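Putative trimethylamine methyltransferase (Rhizobium meliloti, PDB 4YYC) is a putative trimethylamine methyltransferase that probably transfers methyl groups and was crystallised with an unidentified ligand. Local coordinates at residues I73-R78 against V297-A302; A90-D93 against R98-F101; S248-D253 against L290-A295. All blocks are in the same frame, centred on the assembly; numbering follows the deposited sequence.

Contact 1: residues I73-R78 against V297-A302; sequences IGIEFR and VLAGAA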
loop_
_atom_site.group_PDB
_atom_site.type_symbol
_atom_site.label_atom_id
_atom_site.label_comp_id
_atom_site.label_asym_id
_atom_site.label_seq_id
_atom_site.Cartn_x
_atom_site.Cartn_y
_atom_site.Cartn_z
ATOM N N ILE A 73 -36.509 7.546 0.673
ATOM C CA ILE A 73 -36.099 7.996 -0.667
ATOM C C ILE A 73 -36.384 6.902 -1.680
ATOM O O ILE A 73 -36.979 7.179 -2.717
ATOM C CB ILE A 73 -34.611 8.405 -0.702
ATOM C CG1 ILE A 73 -34.395 9.560 0.281
ATOM C CG2 ILE A 73 -34.215 8.791 -2.118
ATOM C CD1 ILE A 73 -32.945 9.925 0.491
ATOM N N GLY A 74 -35.986 5.676 -1.374
ATOM C CA GLY A 74 -36.221 4.551 -2.254
ATOM C C GLY A 74 -35.172 4.419 -3.340
ATOM O O GLY A 74 -34.237 5.202 -3.432
ATOM N N ILE A 75 -35.337 3.383 -4.133
ATOM C CA ILE A 75 -34.429 3.071 -5.237
ATOM C C ILE A 75 -35.269 2.890 -6.493
ATOM O O ILE A 75 -36.289 2.214 -6.464
ATOM C CB ILE A 75 -33.676 1.771 -4.945
ATOM C CG1 ILE A 75 -32.910 1.849 -3.613
ATOM C CG2 ILE A 75 -32.759 1.407 -6.099
ATOM C CD1 ILE A 75 -31.728 2.783 -3.572
ATOM N N GLU A 76 -34.858 3.514 -7.578
ATOM C CA GLU A 76 -35.558 3.322 -8.861
ATOM C C GLU A 76 -35.220 1.973 -9.490
ATOM O O GLU A 76 -34.058 1.602 -9.575
ATOM C CB GLU A 76 -35.165 4.417 -9.844
ATOM C CG GLU A 76 -35.518 5.830 -9.388
ATOM C CD GLU A 76 -36.818 6.314 -9.980
ATOM O OE1 GLU A 76 -36.931 6.357 -11.223
ATOM O OE2 GLU A 76 -37.755 6.631 -9.212
ATOM N N PHE A 77 -36.247 1.246 -9.950
ATOM C CA PHE A 77 -36.077 0.066 -10.756
ATOM C C PHE A 77 -36.738 0.458 -12.050
ATOM O O PHE A 77 -37.960 0.465 -12.147
ATOM C CB PHE A 77 -36.712 -1.157 -10.083
ATOM C CG PHE A 77 -35.838 -1.758 -9.009
ATOM C CD1 PHE A 77 -35.622 -1.099 -7.798
ATOM C CD2 PHE A 77 -35.177 -2.960 -9.233
ATOM C CE1 PHE A 77 -34.754 -1.636 -6.859
ATOM C CE2 PHE A 77 -34.315 -3.498 -8.291
ATOM C CZ PHE A 77 -34.091 -2.833 -7.114
ATOM N N ARG A 78 -35.939 0.838 -13.048
ATOM C CA ARG A 78 -36.497 1.484 -14.247
ATOM C C ARG A 78 -36.722 0.561 -15.425
ATOM O O ARG A 78 -35.933 -0.315 -15.676
ATOM C CB ARG A 78 -35.603 2.625 -14.678
ATOM C CG ARG A 78 -35.570 3.704 -13.641
ATOM C CD ARG A 78 -34.762 4.904 -14.097
ATOM N NE ARG A 78 -34.908 6.034 -13.171
ATOM C CZ ARG A 78 -34.202 7.166 -13.276
ATOM N NH1 ARG A 78 -33.290 7.301 -14.232
ATOM N NH2 ARG A 78 -34.382 8.155 -12.404
ATOM N N VAL A 297 -26.782 -1.670 -2.679
ATOM C CA VAL A 297 -26.519 -3.099 -2.613
ATOM C C VAL A 297 -27.639 -3.869 -1.961
ATOM O O VAL A 297 -28.028 -4.932 -2.452
ATOM C CB VAL A 297 -25.136 -3.408 -1.952
ATOM C CG1 VAL A 297 -25.030 -4.909 -1.658
ATOM C CG2 VAL A 297 -23.996 -2.877 -2.800
ATOM N N LEU A 298 -28.186 -3.351 -0.868
ATOM C CA LEU A 298 -29.311 -4.044 -0.252
ATOM C C LEU A 298 -30.444 -4.286 -1.264
ATOM O O LEU A 298 -30.980 -5.387 -1.328
ATOM C CB LEU A 298 -29.817 -3.266 0.982
ATOM C CG LEU A 298 -28.986 -3.393 2.258
ATOM C CD1 LEU A 298 -29.378 -2.343 3.270
ATOM C CD2 LEU A 298 -29.124 -4.774 2.883
ATOM N N ALA A 299 -30.817 -3.266 -2.012
ATOM C CA ALA A 299 -31.934 -3.386 -2.953
ATOM C C ALA A 299 -31.580 -4.339 -4.099
ATOM O O ALA A 299 -32.357 -5.244 -4.411
ATOM C CB ALA A 299 -32.299 -2.023 -3.464
ATOM N N GLY A 300 -30.419 -4.130 -4.717
ATOM C CA GLY A 300 -30.063 -4.924 -5.875
ATOM C C GLY A 300 -29.796 -6.380 -5.531
ATOM O O GLY A 300 -30.188 -7.275 -6.275
ATOM N N ALA A 301 -29.063 -6.610 -4.438
ATOM C CA ALA A 301 -28.799 -7.980 -4.015
ATOM C C ALA A 301 -30.068 -8.677 -3.575
ATOM O O ALA A 301 -30.305 -9.847 -3.942
ATOM C CB ALA A 301 -27.740 -8.028 -2.934
ATOM N N ALA A 302 -30.945 -7.989 -2.817
ATOM C CA ALA A 302 -32.206 -8.636 -2.411
ATOM C C ALA A 302 -33.055 -8.987 -3.608
ATOM O O ALA A 302 -33.720 -10.034 -3.592
ATOM C CB ALA A 302 -32.985 -7.730 -1.471
#

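Contact 2: residues A90-D93 against R98-F101; sequences AGAD and RVHF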
loop_
_atom_site.group_PDB
_atom_site.type_symbol
_atom_site.label_atom_id
_atom_site.label_comp_id
_atom_site.label_asym_id
_atom_site.label_seq_id
_atom_site.Cartn_x
_atom_site.Cartn_y
_atom_site.Cartn_z
ATOM N N ALA A 90 -43.388 -8.717 -2.579
ATOM C CA ALA A 90 -42.525 -8.893 -1.428
ATOM C C ALA A 90 -42.872 -7.942 -0.281
ATOM O O ALA A 90 -42.314 -8.089 0.808
ATOM C CB ALA A 90 -41.065 -8.745 -1.801
ATOM N N GLY A 91 -43.715 -6.945 -0.536
ATOM C CA GLY A 91 -44.203 -6.024 0.489
ATOM C C GLY A 91 -43.616 -4.619 0.478
ATOM O O GLY A 91 -43.853 -3.848 1.398
ATOM N N ALA A 92 -42.908 -4.253 -0.580
ATOM C CA ALA A 92 -42.410 -2.888 -0.746
ATOM C C ALA A 92 -43.476 -1.975 -1.287
ATOM O O ALA A 92 -44.495 -2.455 -1.803
ATOM C CB ALA A 92 -41.193 -2.883 -1.653
ATOM N N ASP A 93 -43.279 -0.672 -1.135
ATOM C CA ASP A 93 -44.254 0.337 -1.593
ATOM C C ASP A 93 -43.730 0.921 -2.896
ATOM O O ASP A 93 -42.702 1.612 -2.886
ATOM C CB ASP A 93 -44.420 1.414 -0.517
ATOM C CG ASP A 93 -45.376 2.547 -0.916
ATOM O OD1 ASP A 93 -46.123 2.445 -1.916
ATOM O OD2 ASP A 93 -45.391 3.565 -0.183
ATOM N N ARG A 98 -40.245 4.076 -8.433
ATOM C CA ARG A 98 -39.455 4.171 -7.191
ATOM C C ARG A 98 -39.955 3.118 -6.213
ATOM O O ARG A 98 -41.147 3.077 -5.897
ATOM C CB ARG A 98 -39.638 5.546 -6.567
ATOM C CG ARG A 98 -38.710 5.839 -5.393
ATOM C CD ARG A 98 -37.287 6.070 -5.818
ATOM N NE ARG A 98 -37.186 7.288 -6.620
ATOM C CZ ARG A 98 -37.180 8.530 -6.156
ATOM N NH1 ARG A 98 -37.228 8.806 -4.830
ATOM N NH2 ARG A 98 -37.113 9.534 -7.042
ATOM N N VAL A 99 -39.044 2.283 -5.725
ATOM C CA VAL A 99 -39.380 1.294 -4.726
ATOM C C VAL A 99 -38.952 1.778 -3.337
ATOM O O VAL A 99 -37.784 2.044 -3.130
ATOM C CB VAL A 99 -38.713 -0.046 -5.031
ATOM C CG1 VAL A 99 -39.185 -1.080 -4.036
ATOM C CG2 VAL A 99 -39.043 -0.487 -6.448
ATOM N N HIS A 100 -39.932 1.908 -2.421
ATOM C CA HIS A 100 -39.677 2.277 -1.032
ATOM C C HIS A 100 -39.742 1.016 -0.176
ATOM O O HIS A 100 -40.715 0.253 -0.234
ATOM C CB HIS A 100 -40.698 3.317 -0.556
ATOM C CG HIS A 100 -40.609 4.621 -1.294
ATOM N ND1 HIS A 100 -39.938 5.715 -0.787
ATOM C CD2 HIS A 100 -41.074 4.995 -2.512
ATOM C CE1 HIS A 100 -40.005 6.709 -1.656
ATOM N NE2 HIS A 100 -40.706 6.305 -2.703
ATOM N N PHE A 101 -38.736 0.806 0.662
ATOM C CA PHE A 101 -38.565 -0.465 1.361
ATOM C C PHE A 101 -38.849 -0.313 2.857
ATOM O O PHE A 101 -38.198 0.494 3.532
ATOM C CB PHE A 101 -37.127 -0.975 1.183
ATOM C CG PHE A 101 -36.720 -1.176 -0.265
ATOM C CD1 PHE A 101 -36.243 -0.115 -1.021
ATOM C CD2 PHE A 101 -36.776 -2.434 -0.848
ATOM C CE1 PHE A 101 -35.840 -0.294 -2.331
ATOM C CE2 PHE A 101 -36.388 -2.608 -2.168
ATOM C CZ PHE A 101 -35.942 -1.531 -2.915
#

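Contact 3: residues S248-D253 against L290-A295; sequences SPMVFD and LTQILA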
loop_
_atom_site.group_PDB
_atom_site.type_symbol
_atom_site.label_atom_id
_atom_site.label_comp_id
_atom_site.label_asym_id
_atom_site.label_seq_id
_atom_site.Cartn_x
_atom_site.Cartn_y
_atom_site.Cartn_z
ATOM N N SER A 248 -25.602 4.468 -10.254
ATOM C CA SER A 248 -25.606 5.273 -9.048
ATOM C C SER A 248 -25.743 6.751 -9.447
ATOM O O SER A 248 -25.109 7.137 -10.437
ATOM C CB SER A 248 -24.310 5.037 -8.264
ATOM O OG SER A 248 -24.104 3.622 -8.084
ATOM N N PRO A 249 -26.537 7.567 -8.737
ATOM C CA PRO A 249 -27.182 7.190 -7.462
ATOM C C PRO A 249 -28.565 6.532 -7.604
ATOM O O PRO A 249 -29.454 7.072 -8.245
ATOM C CB PRO A 249 -27.327 8.527 -6.721
ATOM C CG PRO A 249 -27.382 9.556 -7.830
ATOM C CD PRO A 249 -26.525 9.026 -8.948
HETATM N N MSE A 250 -28.705 5.380 -6.929
HETATM C CA MSE A 250 -29.986 4.804 -6.487
HETATM C C MSE A 250 -30.899 4.472 -7.663
HETATM O O MSE A 250 -32.112 4.602 -7.561
HETATM C CB MSE A 250 -30.619 5.762 -5.439
HETATM C CG MSE A 250 -29.718 5.875 -4.184
HETATM SE SE MSE A 250 -30.482 7.213 -2.948
HETATM C CE MSE A 250 -29.809 8.864 -3.822
ATOM N N VAL A 251 -30.323 4.008 -8.768
ATOM C CA VAL A 251 -31.120 3.550 -9.914
ATOM C C VAL A 251 -30.555 2.226 -10.362
ATOM O O VAL A 251 -29.326 2.109 -10.520
ATOM C CB VAL A 251 -31.034 4.549 -11.103
ATOM C CG1 VAL A 251 -31.673 3.979 -12.372
ATOM C CG2 VAL A 251 -31.700 5.875 -10.740
ATOM N N PHE A 252 -31.455 1.271 -10.659
ATOM C CA PHE A 252 -31.110 0.102 -11.492
ATOM C C PHE A 252 -31.885 0.208 -12.792
ATOM O O PHE A 252 -33.068 0.412 -12.767
ATOM C CB PHE A 252 -31.443 -1.220 -10.775
ATOM C CG PHE A 252 -30.476 -1.544 -9.662
ATOM C CD1 PHE A 252 -29.283 -2.189 -9.925
ATOM C CD2 PHE A 252 -30.770 -1.166 -8.358
ATOM C CE1 PHE A 252 -28.376 -2.457 -8.913
ATOM C CE2 PHE A 252 -29.866 -1.433 -7.321
ATOM C CZ PHE A 252 -28.683 -2.065 -7.593
ATOM N N ASP A 253 -31.160 0.063 -13.888
ATOM C CA ASP A 253 -31.731 0.156 -15.214
ATOM C C ASP A 253 -32.056 -1.190 -15.837
ATOM O O ASP A 253 -31.595 -2.252 -15.421
ATOM C CB ASP A 253 -30.771 0.932 -16.111
ATOM C CG ASP A 253 -30.861 2.428 -15.911
ATOM O OD1 ASP A 253 -32.006 2.959 -15.883
ATOM O OD2 ASP A 253 -29.783 3.064 -15.814
ATOM N N LEU A 290 -20.744 5.602 1.799
ATOM C CA LEU A 290 -21.037 4.277 2.341
ATOM C C LEU A 290 -22.527 4.022 2.528
ATOM O O LEU A 290 -23.005 2.925 2.313
ATOM C CB LEU A 290 -20.366 4.045 3.692
ATOM C CG LEU A 290 -18.890 3.728 3.593
ATOM C CD1 LEU A 290 -18.294 3.712 4.977
ATOM C CD2 LEU A 290 -18.642 2.401 2.872
ATOM N N THR A 291 -23.254 5.016 3.039
ATOM C CA THR A 291 -24.668 4.878 3.231
ATOM C C THR A 291 -25.361 4.594 1.889
ATOM O O THR A 291 -26.226 3.717 1.783
ATOM C CB THR A 291 -25.205 6.181 3.852
ATOM O OG1 THR A 291 -24.550 6.349 5.114
ATOM C CG2 THR A 291 -26.658 6.129 4.029
ATOM N N GLN A 292 -25.008 5.380 0.874
ATOM C CA GLN A 292 -25.628 5.176 -0.442
ATOM C C GLN A 292 -25.274 3.807 -1.028
ATOM O O GLN A 292 -26.122 3.114 -1.587
ATOM C CB GLN A 292 -25.237 6.266 -1.408
ATOM C CG GLN A 292 -26.153 6.336 -2.620
ATOM C CD GLN A 292 -25.568 7.321 -3.617
ATOM O OE1 GLN A 292 -25.588 8.503 -3.374
ATOM N NE2 GLN A 292 -25.014 6.827 -4.725
ATOM N N ILE A 293 -24.011 3.438 -0.916
ATOM C CA ILE A 293 -23.576 2.125 -1.349
ATOM C C ILE A 293 -24.387 1.002 -0.713
ATOM O O ILE A 293 -24.875 0.094 -1.397
ATOM C CB ILE A 293 -22.071 1.907 -1.068
ATOM C CG1 ILE A 293 -21.251 2.722 -2.066
ATOM C CG2 ILE A 293 -21.716 0.432 -1.172
ATOM C CD1 ILE A 293 -19.790 2.850 -1.628
ATOM N N LEU A 294 -24.545 1.069 0.602
ATOM C CA LEU A 294 -25.227 0.007 1.314
ATOM C C LEU A 294 -26.693 -0.059 0.874
ATOM O O LEU A 294 -27.236 -1.156 0.692
ATOM C CB LEU A 294 -25.081 0.177 2.838
ATOM C CG LEU A 294 -25.795 -0.865 3.695
ATOM C CD1 LEU A 294 -25.315 -2.275 3.358
ATOM C CD2 LEU A 294 -25.555 -0.533 5.173
ATOM N N ALA A 295 -27.333 1.098 0.682
ATOM C CA ALA A 295 -28.740 1.122 0.196
ATOM C C ALA A 295 -28.864 0.480 -1.182
ATOM O O ALA A 295 -29.718 -0.377 -1.399
ATOM C CB ALA A 295 -29.253 2.564 0.177
#

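Contact 1: residues I73-R78 against V297-A302
Ile-75 and Phe-77 both meet the methyl of Ala-299, one of the points where the small mixed sheet containing strand 75-77 rests on helix 286-307. The strand follows helix 56-73 through Gly-74, at whose positive phi (84°) any CB would collide with the carbonyl oxygen of the residue before. The CB of Ile-75 is directed at the helix. With CG1 anti to the carbonyl carbon (chi1 -57°), this branch makes the contact, Ile-75 CG1 lying 3.9 Å from Ala-299 CB. Glu-76 takes no part in this packing and is gripped by two arginines: its OE1 accepts Arg-78 NE at 2.8 Å through the anti lone pair, nearly in the guanidinium plane, and its OE2 pairs with Arg-98. Phe-77 returns to the helix side and meets Ala-299 with the far end of its ring, while Trp-87 approaches it edge-to-face and Phe-252 also meets it. All three touching residues are buried, and the small alanine probably allows the close approach of strand and helix, the CA atoms of Ile-75 and Ala-299 being 7.3 Å apart. Phe-77 CZ lies 4.1 Å from Ala-299 CB and 4.0 Å from Ala-299 O, which sits at the ring edge, near its plane.

Contact 2: residues A90-D93 against R98-F101
Asp-93 and His-100 form an antiparallel hydrogen-bonded pair in a tight beta hairpin, made by strands 93-95 and 98-100 at one end of a small mixed sheet. Two backbone bonds close the pair. Asp-93 N donates to His-100 O at 2.9 Å, lying in the carbonyl plane. In return, His-100 N reaches Asp-93 O at 2.8 Å, tilted 26° from that carbonyl's plane; both bonds are nearly straight at the hydrogen (168°). The chain enters the hairpin from helix 81-90 through a Schellman motif, in which Gly-91 takes the positive phi that ends the helix.

Apolar contact lies beside this ladder. Ala-92 CB meets Val-99 CG1 at 3.6 Å and also approaches His-100 O. The same CG1, anti to its backbone N (chi1 -175°), stands over one face of the Phe-101 ring, 3.5 Å above its plane and offset toward the rim. Trp-87 of helix 81-90 touches Ala-92 and Val-99 and meets the Phe-101 ring edge-to-face.

The paired side chains lie together on one face of the sheet, with Asp-93 CB 4.2 Å from His-100 CB, but their polar ends part. The backbone O of Asp-93 lies at the edge of the imidazole, in its plane and 3.8 Å from His-100 CD2. Asp-93 OD2 forms a salt bridge with Arg-95, and His-100 ND1 is hydrogen-bonded to the carbonyl oxygen of Glu-71, in the last turn of helix 56-73. Carboxylate and imidazole are thus neighbours without being partners, with OD2 of Asp-93 5.9 Å from ND1 of His-100. Since both polar ends are satisfied by other residues, the pairing itself rests on the two backbone bonds and the alanine-valine contact.

Contact 3: residues S248-D253 against L290-A295
Gln-292 of helix 286-307 reaches Pro-249 with its amide and Met-250 with CG, just ahead of strand 251-252. The helix joins the parallel neighbouring strands 269-277 and 313-322 in a beta-alpha-beta crossover.

Van der Waals contact makes up the interface. The glutamine runs extended, with CG anti to the backbone N (chi1 -163°), carrying its amide to Pro-249, which follows a cis peptide bond. NE2 of Gln-292 lies 3.5 Å from both CB and CA of Pro-249. Gln-292 CG meets CG of Met-250, a selenomethionine, at 3.9 Å, the side chains crossing at about a right angle. Ser-248 CB lies 4.0 Å from NE2 of Gln-292.

Hydrogen bonds lead outward. NE2 is bonded to the carbonyl oxygen of Met-281 and to Glu-296 OE2, which also accepts Met-250 N, while OE1 of the same carboxylate is hydrogen-bonded to Ser-248 OG. The amide OE1 makes a weak bond to Tyr-445 of the second subunit. Replacing Gln-292 with a leucine would probably leave the Met-281 carbonyl without this donor and take one N-H from Glu-296 OE2. The two bonds on NE2 probably fix the amide's rotation against Pro-249, so a buried polar group is satisfied while packing on carbon.

The three contacts lie on the same side of the chain's centre and share a mixed sheet ordered 93-95, 98-100, 75-77, 251-252. Contact 1 sits in the middle, its centre about 9 Å from that of contact 2 and about 7 Å from that of contact 3; the centres of contacts 2 and 3 are about 15 Å apart, without touching. Strand 75-77 bonds to strand 251-252 through Glu-76 O and Phe-252 N (2.8 Å). Contacts 1 and 3 also share helix 286-307. Along the chain, contact 2 and then contact 3 fall between the segments of contact 1, gathering distant sequence onto one helix-backed sheet. Pro-441 of the second subunit packs on Ile-73, Glu-76 and Arg-98, placing this region at the dimer interface.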